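Local structure of titin (Homo sapiens, 5JDD) at residues R50-R55 / K59-N64; C112-F117 / Y160-G165; H232-R237 / A245-V250. The protein probably serves as an elastic scaffold of the muscle sarcomere, with immunoglobulin domains strung along its I-band region. All coordinates share one frame; numbering follows the deposited sequence. Where two conformers were deposited one is given.

The three contacts follow one another along the chain, one in each of three immunoglobulin I-set ranges. Contact 1 pairs two neighbouring strands within one sheet and lies at the surface. Contacts 2 and 3 are buried and join strands from the two different sheets of a sandwich. None touches another. The centres of contacts 1 and 2 are about 33 Å apart, and those of contacts 2 and 3 about 47 Å. Contacts 1 and 3 lie on opposite sides of the chain's centre, with centres about 78 Å apart. This spacing reflects an elongated tandem. The contacts concern domain architecture and mark no active site or ligand pocket.

Contact 1 of 3, residues R50-R55 / K59-N64; sequences RLVSER and KLMLQN
R50 reaches Q63 through an extended start, with CG anti to the backbone N (chi1 178°), and a bend farther out (chi3 -56°). Q63 sends its own extended chain to the same spot, and its OE1 lies close to the guanidinium plane. R50 NH2 donates to Q63 OE1 at 2.7 Å, well off straight. NH1 also points at OE1, but that approach is too short to be trusted. The amide and guanidinium planes are steeply turned, 73° apart. The M61 side chain crosses that of R50, with its SD 4.1 Å from R50 CD and near the edge of the guanidinium. Beyond the sulfur, M61 CE rests against V52 CG2 at 3.6 Å. R50, V52 and M61 thus share one face of the sheet. The backbones form an antiparallel beta hairpin, 49-54 with 57-62, which corresponds to strands D and E of the I-set fold. R50 with M61 and V52 with K59 are hydrogen-bonded pairs. M61 N gives to R50 O at 2.9 Å, and K59 N gives to V52 O at 2.8 Å. L51 and L60 form the non-hydrogen-bonded pair between them. Their side chains turn to the other face, where both residues touch W36. At the turn end, R55 grips the E54 carboxylate side-on, with R55 NE 2.9 Å from E54 OE1.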
ATOM      1  N   ARG A  50       1.542 -10.541  37.151  1.00 11.55           N
ATOM      2  CA  ARG A  50       1.750 -11.767  37.898  1.00 11.37           C
ATOM      3  C   ARG A  50       3.033 -11.657  38.700  1.00 14.33           C
ATOM      4  O   ARG A  50       4.084 -11.287  38.174  1.00 15.52           O
ATOM      5  CB  ARG A  50       1.862 -12.961  36.958  1.00 19.43           C
ATOM      6  CG  ARG A  50       2.129 -14.278  37.668  1.00 33.81           C
ATOM      7  CD  ARG A  50       1.931 -15.464  36.737  1.00 42.77           C
ATOM      8  NE  ARG A  50       0.591 -15.448  36.164  1.00 52.17           N
ATOM      9  CZ  ARG A  50       0.303 -14.982  34.954  1.00 61.85           C
ATOM     10  NH1 ARG A  50       1.271 -14.503  34.181  1.00 67.58           N
ATOM     11  NH2 ARG A  50      -0.949 -14.994  34.515  1.00 60.96           N
ATOM     12  N   LEU A  51       2.936 -11.979  39.979  1.00 14.37           N
ATOM     13  CA  LEU A  51       4.085 -11.976  40.877  0.54 12.04           C
ATOM     14  C   LEU A  51       4.448 -13.416  41.172  1.00 14.71           C
ATOM     15  O   LEU A  51       3.627 -14.174  41.690  1.00 18.78           O
ATOM     16  CB  LEU A  51       3.742 -11.263  42.184  0.54 13.91           C
ATOM     17  CG  LEU A  51       3.319  -9.802  42.071  0.54 16.80           C
ATOM     18  CD1 LEU A  51       2.924  -9.246  43.433  0.54 20.09           C
ATOM     19  CD2 LEU A  51       4.454  -9.009  41.487  0.54 13.95           C
ATOM     20  N   VAL A  52       5.671 -13.812  40.828  1.00 12.85           N
ATOM     21  CA  VAL A  52       6.095 -15.189  41.045  1.00 15.01           C
ATOM     22  C   VAL A  52       7.389 -15.234  41.839  1.00 14.88           C
ATOM     23  O   VAL A  52       8.412 -14.728  41.389  1.00 15.70           O
ATOM     24  CB  VAL A  52       6.297 -15.943  39.718  1.00 17.10           C
ATOM     25  CG1 VAL A  52       6.741 -17.374  39.984  1.00 24.73           C
ATOM     26  CG2 VAL A  52       5.019 -15.939  38.912  1.00 22.40           C
ATOM     27  N   SER A  53       7.338 -15.827  43.025  1.00 15.95           N
ATOM     28  CA  SER A  53       8.544 -16.065  43.806  1.00 16.28           C
ATOM     29  C   SER A  53       8.886 -17.554  43.754  1.00 20.99           C
ATOM     30  O   SER A  53       8.019 -18.405  43.950  1.00 27.09           O
ATOM     31  CB  SER A  53       8.360 -15.605  45.258  1.00 17.22           C
ATOM     32  OG  SER A  53       8.317 -14.186  45.365  1.00 19.84           O
ATOM     33  N   GLU A  54      10.146 -17.867  43.462  1.00 17.66           N
ATOM     34  CA  GLU A  54      10.598 -19.251  43.441  1.00 19.22           C
ATOM     35  C   GLU A  54      11.967 -19.300  44.100  1.00 15.40           C
ATOM     36  O   GLU A  54      12.980 -18.957  43.476  1.00 16.32           O
ATOM     37  CB  GLU A  54      10.674 -19.772  42.004  1.00 22.62           C
ATOM     38  CG  GLU A  54      10.495 -21.287  41.863  1.00 30.23           C
ATOM     39  CD  GLU A  54      11.675 -22.090  42.396  1.00 38.45           C
ATOM     40  OE1 GLU A  54      11.532 -22.723  43.465  1.00 39.46           O
ATOM     41  OE2 GLU A  54      12.739 -22.101  41.738  1.00 43.08           O
ATOM     42  N   ARG A  55      11.985 -19.724  45.362  1.00 16.97           N
ATOM     43  CA  ARG A  55      13.209 -19.731  46.162  1.00 16.13           C
ATOM     44  C   ARG A  55      13.885 -18.361  46.146  1.00 15.87           C
ATOM     45  O   ARG A  55      13.320 -17.402  46.672  1.00 16.62           O
ATOM     46  CB  ARG A  55      14.141 -20.874  45.745  1.00 17.00           C
ATOM     47  CG  ARG A  55      13.671 -22.230  46.298  1.00 21.87           C
ATOM     48  CD  ARG A  55      14.437 -23.402  45.700  1.00 22.15           C
ATOM     49  NE  ARG A  55      14.214 -23.500  44.261  1.00 19.68           N
ATOM     50  CZ  ARG A  55      14.890 -24.303  43.442  1.00 16.74           C
ATOM     51  NH1 ARG A  55      15.849 -25.090  43.913  1.00 23.33           N
ATOM     52  NH2 ARG A  55      14.616 -24.305  42.144  1.00 21.85           N
ATOM     53  N   LYS A  59      10.045 -12.723  40.221  1.00 10.26           N
ATOM     54  CA  LYS A  59       9.677 -12.160  38.930  1.00  9.97           C
ATOM     55  C   LYS A  59       8.379 -11.371  38.985  1.00 11.05           C
ATOM     56  O   LYS A  59       7.442 -11.732  39.703  1.00 10.86           O
ATOM     57  CB  LYS A  59       9.562 -13.271  37.881  1.00 15.71           C
ATOM     58  CG  LYS A  59      10.798 -14.135  37.789  1.00 23.61           C
ATOM     59  CD  LYS A  59      10.537 -15.425  37.035  1.00 33.42           C
ATOM     60  CE  LYS A  59      10.125 -15.151  35.607  1.00 43.41           C
ATOM     61  NZ  LYS A  59      10.143 -16.389  34.777  1.00 46.84           N
ATOM     62  N   LEU A  60       8.348 -10.278  38.229  1.00 10.03           N
ATOM     63  CA  LEU A  60       7.129  -9.546  37.912  1.00  8.44           C
ATOM     64  C   LEU A  60       6.889  -9.711  36.423  1.00  9.44           C
ATOM     65  O   LEU A  60       7.716  -9.305  35.605  1.00 10.27           O
ATOM     66  CB  LEU A  60       7.293  -8.065  38.236  1.00  9.50           C
ATOM     67  CG  LEU A  60       6.218  -7.129  37.679  1.00  9.58           C
ATOM     68  CD1 LEU A  60       4.861  -7.470  38.256  1.00 13.32           C
ATOM     69  CD2 LEU A  60       6.579  -5.680  37.981  1.00 11.20           C
ATOM     70  N   MET A  61       5.771 -10.327  36.074  1.00 10.37           N
ATOM     71  CA  MET A  61       5.418 -10.533  34.678  1.00 10.48           C
ATOM     72  C   MET A  61       4.293  -9.583  34.302  1.00 12.35           C
ATOM     73  O   MET A  61       3.305  -9.441  35.029  1.00 13.48           O
ATOM     74  CB  MET A  61       5.004 -11.989  34.454  1.00 13.45           C
ATOM     75  CG  MET A  61       6.053 -13.007  34.905  1.00 27.11           C
ATOM     76  SD  MET A  61       5.436 -14.697  34.762  1.00 43.62           S
ATOM     77  CE  MET A  61       6.626 -15.578  35.767  1.00 61.23           C
ATOM     78  N   LEU A  62       4.459  -8.916  33.168  1.00 11.73           N
ATOM     79  CA  LEU A  62       3.460  -7.987  32.669  1.00 11.09           C
ATOM     80  C   LEU A  62       2.916  -8.539  31.365  1.00 14.29           C
ATOM     81  O   LEU A  62       3.655  -8.726  30.386  1.00 14.17           O
ATOM     82  CB  LEU A  62       4.070  -6.604  32.439  1.00 12.03           C
ATOM     83  CG  LEU A  62       4.956  -6.035  33.552  1.00 16.38           C
ATOM     84  CD1 LEU A  62       5.594  -4.724  33.112  1.00 27.70           C
ATOM     85  CD2 LEU A  62       4.162  -5.830  34.802  1.00 25.49           C
ATOM     86  N   GLN A  63       1.616  -8.791  31.345  1.00 12.64           N
ATOM     87  CA  GLN A  63       0.998  -9.436  30.200  1.00 14.02           C
ATOM     88  C   GLN A  63       0.296  -8.417  29.318  1.00 16.38           C
ATOM     89  O   GLN A  63      -0.305  -7.468  29.821  1.00 19.39           O
ATOM     90  CB  GLN A  63       0.036 -10.526  30.683  1.00 21.60           C
ATOM     91  CG  GLN A  63       0.743 -11.577  31.534  1.00 31.61           C
ATOM     92  CD  GLN A  63      -0.207 -12.483  32.287  1.00 47.30           C
ATOM     93  OE1 GLN A  63      -0.048 -13.703  32.282  1.00 55.05           O
ATOM     94  NE2 GLN A  63      -1.193 -11.891  32.953  1.00 47.71           N
ATOM     95  N   ASN A  64       0.416  -8.601  28.002  1.00 14.80           N
ATOM     96  CA  ASN A  64      -0.289  -7.774  27.015  1.00 18.37           C
ATOM     97  C   ASN A  64      -0.050  -6.285  27.244  1.00 15.90           C
ATOM     98  O   ASN A  64      -0.992  -5.518  27.428  1.00 17.45           O
ATOM     99  CB  ASN A  64      -1.793  -8.096  27.024  1.00 17.66           C
ATOM    100  CG  ASN A  64      -2.538  -7.519  25.825  1.00 34.49           C
ATOM    101  OD1 ASN A  64      -1.935  -7.052  24.858  1.00 31.49           O
ATOM    102  ND2 ASN A  64      -3.866  -7.557  25.888  1.00 39.93           N
TER

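Contact 2 of 3, residues C112-F117 / Y160-G165; sequences CEVSHF and YTFVCG
Next to V114, which packs on F162 and C164, the hydroxyl S115 OG is held by two nitrogens. H116 ND1 lies 2.7 Å from S115 OG, and either group could be the donor. The backbone N of H92 is the second partner. These bonds tie the end of strand 108-114 to H92, just ahead of strand 93-95, and H116 NE2 bonds to E89 OE1 at the end of strand 80-89. The packing across the contact is entirely apolar, and no hydrogen bond joins the two segments. C112 places SG between its backbone N and carbonyl carbon (chi1 67°), and this turns the sulfur to the F162 ring. C112 SG is 3.7 Å from F162 CG and 4.1 Å from the ring centroid. The sulfur stands 31° off the ring normal, an oblique sulfur-aromatic contact. V114 then meets the far part of the same ring. Its CG1 lies 3.8 Å from F162 CE1, and the two side chains cross at about a right angle. The same methyl also touches the second cysteine, with V114 CG1 3.6 Å from C164 SG. One methyl therefore packs against both the ring and the thiol. In the immunoglobulin fold these are strands B and F. C112 and F162 probably occupy the positions of the classical B-F disulfide, here replaced by a sulfur-ring contact. The strands run nearly parallel, 4° apart, with axes 9.2 Å from each other at closest approach. They belong to the two facing sheets. W123 of strand 123-125 meets the F162 ring edge-to-face, H145 of strand 144-149 touches it too, and V169 of strand 167-176 packs on both C112 and F162.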
ATOM      1  N   CYS A 112       4.242   3.323   1.692  1.00  7.81           N
ATOM      2  CA  CYS A 112       4.676   3.903   2.952  1.00  8.92           C
ATOM      3  C   CYS A 112       5.710   2.999   3.599  1.00  8.05           C
ATOM      4  O   CYS A 112       5.921   1.862   3.158  1.00 10.05           O
ATOM      5  CB  CYS A 112       3.491   4.127   3.900  1.00 10.90           C
ATOM      6  SG  CYS A 112       2.680   2.611   4.509  1.00 12.08           S
ATOM      7  N   GLU A 113       6.351   3.494   4.650  1.00  7.02           N
ATOM      8  CA  GLU A 113       7.282   2.682   5.423  1.00  9.11           C
ATOM      9  C   GLU A 113       6.819   2.705   6.863  1.00  8.37           C
ATOM     10  O   GLU A 113       6.300   3.723   7.334  1.00  9.25           O
ATOM     11  CB  GLU A 113       8.730   3.176   5.274  1.00  9.08           C
ATOM     12  CG  GLU A 113       9.249   3.006   3.838  1.00 13.63           C
ATOM     13  CD  GLU A 113      10.633   3.589   3.565  1.00 20.09           C
ATOM     14  OE1 GLU A 113      11.415   3.843   4.511  1.00 18.74           O
ATOM     15  OE2 GLU A 113      10.943   3.780   2.367  1.00 24.17           O
ATOM     16  N   VAL A 114       6.961   1.565   7.528  1.00  8.31           N
ATOM     17  CA  VAL A 114       6.522   1.401   8.897  1.00  7.46           C
ATOM     18  C   VAL A 114       7.704   1.072   9.813  1.00  8.52           C
ATOM     19  O   VAL A 114       8.805   0.768   9.352  1.00  9.90           O
ATOM     20  CB  VAL A 114       5.396   0.332   9.010  1.00  9.23           C
ATOM     21  CG1 VAL A 114       4.205   0.717   8.123  1.00  9.48           C
ATOM     22  CG2 VAL A 114       5.922  -1.047   8.636  1.00 10.54           C
ATOM     23  N   SER A 115       7.453   1.121  11.115  1.00  8.28           N
ATOM     24  CA  SER A 115       8.502   1.063  12.128  1.00  7.35           C
ATOM     25  C   SER A 115       9.078  -0.330  12.374  1.00  8.99           C
ATOM     26  O   SER A 115      10.189  -0.468  12.897  1.00 10.08           O
ATOM     27  CB  SER A 115       7.951   1.617  13.437  1.00  9.77           C
ATOM     28  OG  SER A 115       6.779   0.914  13.815  1.00  9.39           O
ATOM     29  N   HIS A 116       8.313  -1.363  12.031  1.00  8.82           N
ATOM     30  CA  HIS A 116       8.680  -2.735  12.371  1.00  8.66           C
ATOM     31  C   HIS A 116       8.413  -3.712  11.239  1.00  9.20           C
ATOM     32  O   HIS A 116       7.545  -3.487  10.394  1.00  9.60           O
ATOM     33  CB  HIS A 116       7.902  -3.187  13.614  1.00 11.12           C
ATOM     34  CG  HIS A 116       8.286  -2.451  14.853  1.00 11.43           C
ATOM     35  ND1 HIS A 116       7.753  -1.223  15.187  1.00 10.53           N
ATOM     36  CD2 HIS A 116       9.169  -2.758  15.830  1.00 11.36           C
ATOM     37  CE1 HIS A 116       8.293  -0.809  16.322  1.00 11.07           C
ATOM     38  NE2 HIS A 116       9.156  -1.723  16.731  1.00 12.68           N
ATOM     39  N   PHE A 117       9.175  -4.798  11.217  1.00 10.17           N
ATOM     40  CA  PHE A 117       8.894  -5.896  10.308  1.00  8.13           C
ATOM     41  C   PHE A 117       7.636  -6.640  10.733  1.00 10.02           C
ATOM     42  O   PHE A 117       7.220  -6.589  11.896  1.00 12.31           O
ATOM     43  CB  PHE A 117      10.082  -6.866  10.267  1.00 10.94           C
ATOM     44  CG  PHE A 117      11.305  -6.279   9.632  1.00  9.71           C
ATOM     45  CD1 PHE A 117      11.492  -6.355   8.257  1.00 10.05           C
ATOM     46  CD2 PHE A 117      12.258  -5.624  10.406  1.00 11.50           C
ATOM     47  CE1 PHE A 117      12.617  -5.790   7.662  1.00 11.75           C
ATOM     48  CE2 PHE A 117      13.386  -5.055   9.817  1.00 10.79           C
ATOM     49  CZ  PHE A 117      13.568  -5.144   8.444  1.00 11.49           C
ATOM     50  N   TYR A 160      -6.830   6.832  -0.152  1.00  9.24           N
ATOM     51  CA  TYR A 160      -6.316   5.519   0.220  1.00  8.95           C
ATOM     52  C   TYR A 160      -5.552   5.618   1.522  1.00 12.86           C
ATOM     53  O   TYR A 160      -4.809   6.569   1.748  1.00 13.02           O
ATOM     54  CB  TYR A 160      -5.445   4.955  -0.910  1.00  8.66           C
ATOM     55  CG  TYR A 160      -6.259   4.634  -2.138  1.00  8.67           C
ATOM     56  CD1 TYR A 160      -6.799   3.368  -2.322  1.00 10.73           C
ATOM     57  CD2 TYR A 160      -6.507   5.599  -3.104  1.00  9.25           C
ATOM     58  CE1 TYR A 160      -7.565   3.070  -3.436  1.00 10.33           C
ATOM     59  CE2 TYR A 160      -7.269   5.311  -4.231  1.00  8.87           C
ATOM     60  CZ  TYR A 160      -7.797   4.045  -4.380  1.00  9.09           C
ATOM     61  OH  TYR A 160      -8.550   3.742  -5.479  1.00 10.68           O
ATOM     62  N   THR A 161      -5.731   4.622   2.380  1.00 10.46           N
ATOM     63  CA  THR A 161      -5.168   4.669   3.719  1.00 11.55           C
ATOM     64  C   THR A 161      -4.433   3.373   4.019  1.00 10.51           C
ATOM     65  O   THR A 161      -4.921   2.301   3.683  1.00 10.45           O
ATOM     66  CB  THR A 161      -6.302   4.817   4.758  1.00 11.25           C
ATOM     67  OG1 THR A 161      -7.027   6.032   4.520  1.00 13.57           O
ATOM     68  CG2 THR A 161      -5.754   4.823   6.180  1.00 12.76           C
ATOM     69  N   PHE A 162      -3.257   3.477   4.641  1.00  9.37           N
ATOM     70  CA  PHE A 162      -2.606   2.319   5.242  1.00 10.83           C
ATOM     71  C   PHE A 162      -2.739   2.403   6.758  1.00  9.68           C
ATOM     72  O   PHE A 162      -2.436   3.438   7.356  1.00 10.24           O
ATOM     73  CB  PHE A 162      -1.121   2.239   4.872  1.00  9.80           C
ATOM     74  CG  PHE A 162      -0.474   0.971   5.345  1.00  7.57           C
ATOM     75  CD1 PHE A 162       0.178   0.919   6.566  1.00 10.35           C
ATOM     76  CD2 PHE A 162      -0.589  -0.190   4.606  1.00  9.18           C
ATOM     77  CE1 PHE A 162       0.748  -0.263   7.025  1.00 11.83           C
ATOM     78  CE2 PHE A 162      -0.026  -1.376   5.051  1.00  9.77           C
ATOM     79  CZ  PHE A 162       0.651  -1.422   6.271  1.00  9.99           C
ATOM     80  N   VAL A 163      -3.217   1.323   7.377  1.00  9.37           N
ATOM     81  CA  VAL A 163      -3.343   1.253   8.833  1.00  8.44           C
ATOM     82  C   VAL A 163      -2.174   0.481   9.432  1.00  9.12           C
ATOM     83  O   VAL A 163      -1.911  -0.664   9.057  1.00 12.35           O
ATOM     84  CB  VAL A 163      -4.656   0.583   9.257  1.00 10.06           C
ATOM     85  CG1 VAL A 163      -4.781   0.576  10.779  1.00 11.92           C
ATOM     86  CG2 VAL A 163      -5.848   1.307   8.630  1.00 14.22           C
ATOM     87  N   CYS A 164      -1.488   1.121  10.375  1.00  9.67           N
ATOM     88  CA  CYS A 164      -0.305   0.553  11.005  1.00 10.19           C
ATOM     89  C   CYS A 164      -0.475   0.629  12.516  1.00 10.22           C
ATOM     90  O   CYS A 164      -0.223   1.677  13.132  1.00 12.43           O
ATOM     91  CB  CYS A 164       0.912   1.368  10.563  1.00 10.87           C
ATOM     92  SG  CYS A 164       2.477   0.919  11.315  1.00 14.05           S
ATOM     93  N   GLY A 165      -0.916  -0.469  13.118  1.00 11.59           N
ATOM     94  CA  GLY A 165      -1.287  -0.447  14.528  1.00 13.39           C
ATOM     95  C   GLY A 165      -2.342   0.620  14.783  1.00 13.12           C
ATOM     96  O   GLY A 165      -3.413   0.619  14.158  1.00 15.87           O
TER

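Contact 3 of 3, residues H232-R237 / A245-V250; sequences HSLNIR and ADYTFV
H232 packs on F249 from its first side-chain atom. Its CB lies 3.8 Å from F249 CE1. The next atom, H232 CG, is 4.0 Å from the same CE1. Farther along the ring, H232 CD2 meets F249 CZ at 3.9 Å. The other branch carries ND1, whose hydrogen bond goes to T227 OG1 and helps to fix the ring's rotation. The imidazole and phenyl planes are near parallel, 24° apart. They are slid past each other, however, with centroids 5.6 Å apart, and barely overlap. F249 holds CG anti to its backbone N (chi1 171°), which carries the ring across to the histidine. W210 meets that ring edge-to-face.

The second half of the contact centres on Y247. L234 comes to its ring at about a right angle, with L234 CD2 3.7 Å from Y247 CD2. The I236 and Y247 side chains point toward each other from the two strands. I236 CD1 reaches the outer part of the ring, 3.8 Å from Y247 CE2, and also touches the hydroxyl oxygen. That hydroxyl is satisfied elsewhere, since Y247 OH bonds to the backbone O of D243. The phenol is thus held at its tip by a polar bond and packed obliquely by two aliphatic chains, on its CD2 and CE2 atoms. F197 adds another ring beside it.

No hydrogen bond crosses between the segments. The strand axes stay 9.6 Å apart at closest approach, at 151° between their directions, and the space is filled by side chains. Strand 231-236 and strand 245-251 belong to the two sheets of the sandwich and correspond to E and F of the immunoglobulin fold. The Y247-D243 bond, reaching four residues back, fits the tyrosine corner characteristic of this Greek-key beta sandwich.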
ATOM      1  N   HIS A 232      -0.684   7.282 -32.198  1.00  9.80           N
ATOM      2  CA  HIS A 232      -1.133   5.920 -32.426  1.00  9.40           C
ATOM      3  C   HIS A 232      -1.695   5.857 -33.832  1.00  9.37           C
ATOM      4  O   HIS A 232      -2.445   6.744 -34.254  1.00 12.12           O
ATOM      5  CB  HIS A 232      -2.197   5.541 -31.399  1.00 10.89           C
ATOM      6  CG  HIS A 232      -1.730   5.689 -29.985  1.00 12.28           C
ATOM      7  ND1 HIS A 232      -1.006   4.711 -29.339  1.00 19.05           N
ATOM      8  CD2 HIS A 232      -1.824   6.725 -29.116  1.00 12.68           C
ATOM      9  CE1 HIS A 232      -0.703   5.124 -28.119  1.00 19.71           C
ATOM     10  NE2 HIS A 232      -1.183   6.347 -27.962  1.00 13.15           N
ATOM     11  N   SER A 233      -1.311   4.822 -34.566  1.00  7.78           N
ATOM     12  CA  SER A 233      -1.690   4.708 -35.971  0.63  6.98           C
ATOM     13  C   SER A 233      -2.417   3.405 -36.268  1.00  9.27           C
ATOM     14  O   SER A 233      -2.205   2.392 -35.599  1.00  9.49           O
ATOM     15  CB  SER A 233      -0.459   4.826 -36.875  0.63  9.77           C
ATOM     16  OG  SER A 233       0.472   3.797 -36.605  0.63  7.94           O
ATOM     17  N   LEU A 234      -3.271   3.445 -37.279  1.00  9.73           N
ATOM     18  CA  LEU A 234      -3.931   2.256 -37.798  1.00  8.95           C
ATOM     19  C   LEU A 234      -3.625   2.224 -39.288  1.00  9.59           C
ATOM     20  O   LEU A 234      -4.065   3.095 -40.046  1.00  9.95           O
ATOM     21  CB  LEU A 234      -5.446   2.305 -37.552  1.00  8.29           C
ATOM     22  CG  LEU A 234      -6.297   1.296 -38.335  1.00  8.26           C
ATOM     23  CD1 LEU A 234      -5.944  -0.123 -37.963  1.00 10.61           C
ATOM     24  CD2 LEU A 234      -7.779   1.565 -38.098  1.00 10.78           C
ATOM     25  N   ASN A 235      -2.833   1.244 -39.697  1.00  8.56           N
ATOM     26  CA  ASN A 235      -2.372   1.150 -41.067  1.00  9.73           C
ATOM     27  C   ASN A 235      -3.097   0.004 -41.739  1.00 10.04           C
ATOM     28  O   ASN A 235      -2.989  -1.138 -41.297  1.00 13.49           O
ATOM     29  CB  ASN A 235      -0.862   0.924 -41.089  1.00 11.14           C
ATOM     30  CG  ASN A 235      -0.308   0.827 -42.501  1.00 21.33           C
ATOM     31  OD1 ASN A 235      -0.040  -0.266 -43.003  1.00 30.81           O
ATOM     32  ND2 ASN A 235      -0.139   1.972 -43.146  1.00 25.35           N
ATOM     33  N   ILE A 236      -3.846   0.314 -42.793  1.00  8.70           N
ATOM     34  CA  ILE A 236      -4.613  -0.703 -43.506  1.00  8.97           C
ATOM     35  C   ILE A 236      -4.076  -0.850 -44.921  1.00  9.36           C
ATOM     36  O   ILE A 236      -4.092   0.102 -45.704  1.00 10.12           O
ATOM     37  CB  ILE A 236      -6.122  -0.364 -43.559  1.00  9.45           C
ATOM     38  CG1 ILE A 236      -6.663  -0.087 -42.149  1.00  9.79           C
ATOM     39  CG2 ILE A 236      -6.897  -1.502 -44.197  1.00 11.19           C
ATOM     40  CD1 ILE A 236      -8.147   0.225 -42.115  1.00 14.08           C
ATOM     41  N   ARG A 237      -3.607  -2.049 -45.250  1.00  9.59           N
ATOM     42  CA  ARG A 237      -3.052  -2.320 -46.574  1.00 10.99           C
ATOM     43  C   ARG A 237      -4.097  -2.736 -47.589  1.00 12.20           C
ATOM     44  O   ARG A 237      -5.109  -3.341 -47.234  1.00 14.70           O
ATOM     45  CB  ARG A 237      -1.998  -3.415 -46.487  1.00 18.29           C
ATOM     46  CG  ARG A 237      -0.816  -3.029 -45.651  1.00 28.31           C
ATOM     47  CD  ARG A 237       0.128  -4.195 -45.498  1.00 38.58           C
ATOM     48  NE  ARG A 237       1.339  -3.804 -44.788  1.00 51.26           N
ATOM     49  CZ  ARG A 237       2.404  -4.584 -44.654  1.00 60.52           C
ATOM     50  NH1 ARG A 237       2.401  -5.798 -45.187  1.00 62.57           N
ATOM     51  NH2 ARG A 237       3.469  -4.149 -43.994  1.00 63.60           N
ATOM     52  N   ALA A 245     -15.557   2.512 -44.262  1.00  9.43           N
ATOM     53  CA  ALA A 245     -16.232   2.380 -42.978  1.00  9.37           C
ATOM     54  C   ALA A 245     -15.872   3.557 -42.101  1.00  8.82           C
ATOM     55  O   ALA A 245     -15.023   4.381 -42.464  1.00 10.15           O
ATOM     56  CB  ALA A 245     -15.791   1.076 -42.296  1.00  8.77           C
ATOM     57  N   ASP A 246     -16.499   3.624 -40.934  1.00 10.53           N
ATOM     58  CA  ASP A 246     -16.138   4.625 -39.945  1.00 10.24           C
ATOM     59  C   ASP A 246     -15.200   3.991 -38.929  1.00  9.35           C
ATOM     60  O   ASP A 246     -15.480   2.907 -38.399  1.00 11.14           O
ATOM     61  CB  ASP A 246     -17.371   5.159 -39.217  1.00 13.57           C
ATOM     62  CG  ASP A 246     -18.331   5.874 -40.130  1.00 21.24           C
ATOM     63  OD1 ASP A 246     -17.896   6.393 -41.180  1.00 17.01           O
ATOM     64  OD2 ASP A 246     -19.532   5.908 -39.789  1.00 28.81           O
ATOM     65  N   TYR A 247     -14.093   4.669 -38.649  1.00  9.42           N
ATOM     66  CA  TYR A 247     -13.100   4.149 -37.726  1.00  8.75           C
ATOM     67  C   TYR A 247     -13.028   5.014 -36.489  1.00 10.73           C
ATOM     68  O   TYR A 247     -13.083   6.247 -36.584  1.00 12.00           O
ATOM     69  CB  TYR A 247     -11.741   4.061 -38.425  1.00  8.04           C
ATOM     70  CG  TYR A 247     -11.738   2.997 -39.486  1.00  7.95           C
ATOM     71  CD1 TYR A 247     -12.212   3.257 -40.772  1.00  8.28           C
ATOM     72  CD2 TYR A 247     -11.314   1.713 -39.191  1.00  9.89           C
ATOM     73  CE1 TYR A 247     -12.241   2.253 -41.743  1.00  8.21           C
ATOM     74  CE2 TYR A 247     -11.314   0.712 -40.165  1.00  8.91           C
ATOM     75  CZ  TYR A 247     -11.793   0.990 -41.431  1.00  7.93           C
ATOM     76  OH  TYR A 247     -11.817  -0.002 -42.387  1.00 10.10           O
ATOM     77  N   THR A 248     -12.917   4.365 -35.327  1.00  7.91           N
ATOM     78  CA  THR A 248     -12.894   5.080 -34.060  1.00 11.29           C
ATOM     79  C   THR A 248     -11.686   4.657 -33.237  1.00  8.72           C
ATOM     80  O   THR A 248     -11.433   3.467 -33.039  1.00 10.54           O
ATOM     81  CB  THR A 248     -14.163   4.810 -33.231  1.00  9.54           C
ATOM     82  OG1 THR A 248     -15.323   5.170 -33.996  1.00 11.15           O
ATOM     83  CG2 THR A 248     -14.147   5.616 -31.934  1.00 11.07           C
ATOM     84  N   PHE A 249     -10.936   5.644 -32.764  1.00  8.52           N
ATOM     85  CA  PHE A 249      -9.891   5.403 -31.789  1.00  8.42           C
ATOM     86  C   PHE A 249     -10.502   5.635 -30.419  1.00  9.12           C
ATOM     87  O   PHE A 249     -11.182   6.651 -30.210  1.00  8.96           O
ATOM     88  CB  PHE A 249      -8.727   6.364 -32.030  1.00  9.12           C
ATOM     89  CG  PHE A 249      -7.688   6.344 -30.946  1.00  8.47           C
ATOM     90  CD1 PHE A 249      -6.664   5.405 -30.963  1.00  8.52           C
ATOM     91  CD2 PHE A 249      -7.723   7.282 -29.928  1.00 10.40           C
ATOM     92  CE1 PHE A 249      -5.689   5.401 -29.964  1.00  7.96           C
ATOM     93  CE2 PHE A 249      -6.764   7.275 -28.923  1.00 11.01           C
ATOM     94  CZ  PHE A 249      -5.740   6.333 -28.945  1.00 10.86           C
ATOM     95  N   VAL A 250     -10.269   4.701 -29.498  1.00  8.40           N
ATOM     96  CA  VAL A 250     -10.798   4.799 -28.141  1.00  6.97           C
ATOM     97  C   VAL A 250      -9.686   4.652 -27.117  1.00  9.63           C
ATOM     98  O   VAL A 250      -8.945   3.679 -27.147  1.00 10.42           O
ATOM     99  CB  VAL A 250     -11.822   3.689 -27.853  1.00 10.16           C
ATOM    100  CG1 VAL A 250     -12.345   3.799 -26.419  1.00 11.83           C
ATOM    101  CG2 VAL A 250     -12.967   3.734 -28.849  1.00 12.61           C
TER